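Local coordinates for CBS domain-containing protein (Pyrococcus horikoshii, PDB 2YZQ), which is of unknown function but binds S-adenosylmethionine through its CBS domains, and so may act as a sensor or regulator responding to this ligand, at residues N168-V173 and E225-D230. Sequence-based numbering, arbitrary orientation.
Sequences NLVGIV and EIMTRD. With SAM (S-adenosylmethionine), chain B.
Ile172 and Thr228 pair through their backbones in both directions. Thr228 N donates to Ile172 O at 2.9 Å, and the bond is fairly straight, with 162° at the hydrogen. In return, Ile172 N donates to Thr228 O at 3.0 Å, with 138° at the hydrogen. This is a single antiparallel bridge, made as a hydrogen-bonded pair. It adds segment 225-230 to strand 169-174, an outermost strand of its sheet, on the edge away from strand 159-163. On the other edge, against strand 159-163, Val170 and Gly171 both face Val162, a classic beta bulge. The bridge joins two successive CBS repeats: an early segment of the last one docks on the sheet of the one before, as in Bateman modules. S-adenosylmethionine lies beside this junction.

Two side chains serve the ligand. Thr228 OG1 donates to the ribose O2' of SAM at 2.8 Å, and Thr228 OG1 is also hydrogen-bonded to Arg180. Thr228 CG2 turns to the adenine, near N3. Ile172 packs against one face of the adenine: its CG2 lies 3.6 Å from SAM C4, while CG1, anti to the backbone N (chi1 -173°), carries CD1 to the same side of the ring plane, near N7 and N6. With an alanine here, the adenine would probably lose this apolar support against its face and be freer to shift.

Apolar contacts flank the bridge. The extended Met227 chain runs past Gly171, with SD 4.1 Å from Gly171 CA, and its CE ends 4.1 Å from Val170 CG2. Beyond Ile172, Val173 CG2 meets Ile226 CD1, also at 4.1 Å. Val223 packs on Val173 as well, and Arg180 bonds to the carbonyl oxygen of Ile226.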
loop_
_atom_site.group_PDB
_atom_site.type_symbol
_atom_site.label_atom_id
_atom_site.label_comp_id
_atom_site.label_asym_id
_atom_site.label_seq_id
_atom_site.Cartn_x
_atom_site.Cartn_y
_atom_site.Cartn_z
ATOM N N ASN A 168 8.904 8.239 -21.984
ATOM C CA ASN A 168 9.996 8.110 -21.018
ATOM C C ASN A 168 9.520 8.499 -19.619
ATOM O O ASN A 168 8.740 9.437 -19.463
ATOM C CB ASN A 168 11.165 9.024 -21.401
ATOM C CG ASN A 168 11.693 8.750 -22.796
ATOM O OD1 ASN A 168 12.151 7.647 -23.093
ATOM N ND2 ASN A 168 11.631 9.757 -23.660
ATOM N N LEU A 169 10.009 7.794 -18.603
ATOM C CA LEU A 169 9.641 8.084 -17.219
ATOM C C LEU A 169 10.278 9.403 -16.767
ATOM O O LEU A 169 11.503 9.551 -16.814
ATOM C CB LEU A 169 10.109 6.946 -16.303
ATOM C CG LEU A 169 9.794 7.101 -14.813
ATOM C CD1 LEU A 169 8.289 7.006 -14.596
ATOM C CD2 LEU A 169 10.510 6.014 -14.018
ATOM N N VAL A 170 9.456 10.357 -16.333
ATOM C CA VAL A 170 9.985 11.649 -15.880
ATOM C C VAL A 170 9.506 12.074 -14.496
ATOM O O VAL A 170 9.979 13.071 -13.954
ATOM C CB VAL A 170 9.644 12.799 -16.866
ATOM C CG1 VAL A 170 10.263 12.520 -18.226
ATOM C CG2 VAL A 170 8.137 12.982 -16.971
ATOM N N GLY A 171 8.570 11.328 -13.921
ATOM C CA GLY A 171 8.083 11.686 -12.604
ATOM C C GLY A 171 7.097 10.677 -12.062
ATOM O O GLY A 171 6.917 9.598 -12.623
ATOM N N ILE A 172 6.466 11.034 -10.953
ATOM C CA ILE A 172 5.487 10.157 -10.335
ATOM C C ILE A 172 4.590 11.049 -9.490
ATOM O O ILE A 172 5.028 12.091 -9.010
ATOM C CB ILE A 172 6.206 9.067 -9.494
ATOM C CG1 ILE A 172 5.194 8.039 -8.985
ATOM C CG2 ILE A 172 7.007 9.710 -8.363
ATOM C CD1 ILE A 172 5.823 6.698 -8.654
ATOM N N VAL A 173 3.331 10.661 -9.320
ATOM C CA VAL A 173 2.407 11.483 -8.546
ATOM C C VAL A 173 1.380 10.660 -7.777
ATOM O O VAL A 173 0.937 9.614 -8.253
ATOM C CB VAL A 173 1.655 12.477 -9.479
ATOM C CG1 VAL A 173 0.778 11.714 -10.486
ATOM C CG2 VAL A 173 0.806 13.432 -8.659
ATOM N N GLU A 225 2.890 20.045 -12.890
ATOM C CA GLU A 225 3.036 21.088 -11.879
ATOM C C GLU A 225 3.052 20.613 -10.424
ATOM O O GLU A 225 3.425 21.374 -9.534
ATOM C CB GLU A 225 1.942 22.149 -12.054
ATOM C CG GLU A 225 2.183 23.093 -13.227
ATOM C CD GLU A 225 1.137 24.194 -13.324
ATOM O OE1 GLU A 225 0.684 24.679 -12.267
ATOM O OE2 GLU A 225 0.778 24.582 -14.455
ATOM N N ILE A 226 2.652 19.371 -10.171
ATOM C CA ILE A 226 2.663 18.870 -8.797
ATOM C C ILE A 226 3.386 17.535 -8.648
ATOM O O ILE A 226 3.457 16.983 -7.554
ATOM C CB ILE A 226 1.233 18.693 -8.234
ATOM C CG1 ILE A 226 0.486 17.621 -9.033
ATOM C CG2 ILE A 226 0.483 20.021 -8.270
ATOM C CD1 ILE A 226 -0.803 17.156 -8.374
ATOM N N MET A 227 3.948 17.027 -9.736
ATOM C CA MET A 227 4.618 15.732 -9.678
ATOM C C MET A 227 5.998 15.740 -9.029
ATOM O O MET A 227 6.672 16.775 -8.953
ATOM C CB MET A 227 4.733 15.146 -11.087
ATOM C CG MET A 227 5.802 15.809 -11.951
ATOM S SD MET A 227 5.889 15.048 -13.579
ATOM C CE MET A 227 7.291 15.919 -14.295
ATOM N N THR A 228 6.400 14.568 -8.545
ATOM C CA THR A 228 7.714 14.375 -7.945
ATOM C C THR A 228 8.619 13.982 -9.117
ATOM O O THR A 228 8.356 12.995 -9.808
ATOM C CB THR A 228 7.682 13.237 -6.906
ATOM O OG1 THR A 228 6.832 13.608 -5.810
ATOM C CG2 THR A 228 9.083 12.937 -6.396
ATOM N N ARG A 229 9.679 14.752 -9.349
ATOM C CA ARG A 229 10.572 14.484 -10.475
ATOM C C ARG A 229 11.651 13.434 -10.255
ATOM O O ARG A 229 12.050 12.746 -11.201
ATOM C CB ARG A 229 11.207 15.795 -10.945
ATOM C CG ARG A 229 10.184 16.761 -11.518
ATOM C CD ARG A 229 10.791 18.102 -11.882
ATOM N NE ARG A 229 9.761 19.020 -12.361
ATOM C CZ ARG A 229 9.189 18.945 -13.557
ATOM N NH1 ARG A 229 9.552 17.993 -14.409
ATOM N NH2 ARG A 229 8.247 19.813 -13.900
ATOM N N ASP A 230 12.128 13.300 -9.021
ATOM C CA ASP A 230 13.156 12.309 -8.735
ATOM C C ASP A 230 12.476 11.014 -8.330
ATOM O O ASP A 230 12.090 10.834 -7.177
ATOM C CB ASP A 230 14.084 12.793 -7.621
ATOM C CG ASP A 230 15.229 11.832 -7.367
ATOM O OD1 ASP A 230 15.686 11.191 -8.335
ATOM O OD2 ASP A 230 15.679 11.725 -6.209
HETATM N N SAM B . 0.294 7.049 1.320
HETATM C CA SAM B . 1.359 7.872 1.912
HETATM C C SAM B . 0.747 9.048 2.652
HETATM O O SAM B . 1.424 9.700 3.431
HETATM O OXT SAM B . -0.420 9.347 2.472
HETATM C CB SAM B . 2.288 8.367 0.796
HETATM C CG SAM B . 3.631 8.800 1.389
HETATM S SD SAM B . 4.830 9.115 0.060
HETATM C CE SAM B . 6.170 9.850 1.057
HETATM C "C5'" SAM B . 4.143 10.494 -0.884
HETATM C "C4'" SAM B . 5.244 11.112 -1.748
HETATM O "O4'" SAM B . 6.084 10.065 -2.293
HETATM C "C3'" SAM B . 4.664 11.894 -2.933
HETATM O "O3'" SAM B . 5.381 13.130 -3.086
HETATM C "C2'" SAM B . 4.890 10.943 -4.117
HETATM O "O2'" SAM B . 4.949 11.648 -5.361
HETATM C "C1'" SAM B . 6.218 10.292 -3.705
HETATM N N9 SAM B . 6.474 9.016 -4.378
HETATM C C8 SAM B . 5.640 7.929 -4.504
HETATM N N7 SAM B . 6.291 6.942 -5.062
HETATM C C5 SAM B . 7.523 7.383 -5.436
HETATM C C6 SAM B . 8.632 6.839 -6.142
HETATM N N6 SAM B . 8.591 5.557 -6.651
HETATM N N1 SAM B . 9.734 7.599 -6.313
HETATM C C2 SAM B . 9.791 8.866 -5.886
HETATM N N3 SAM B . 8.791 9.406 -5.193
HETATM C C4 SAM B . 7.644 8.717 -4.977
#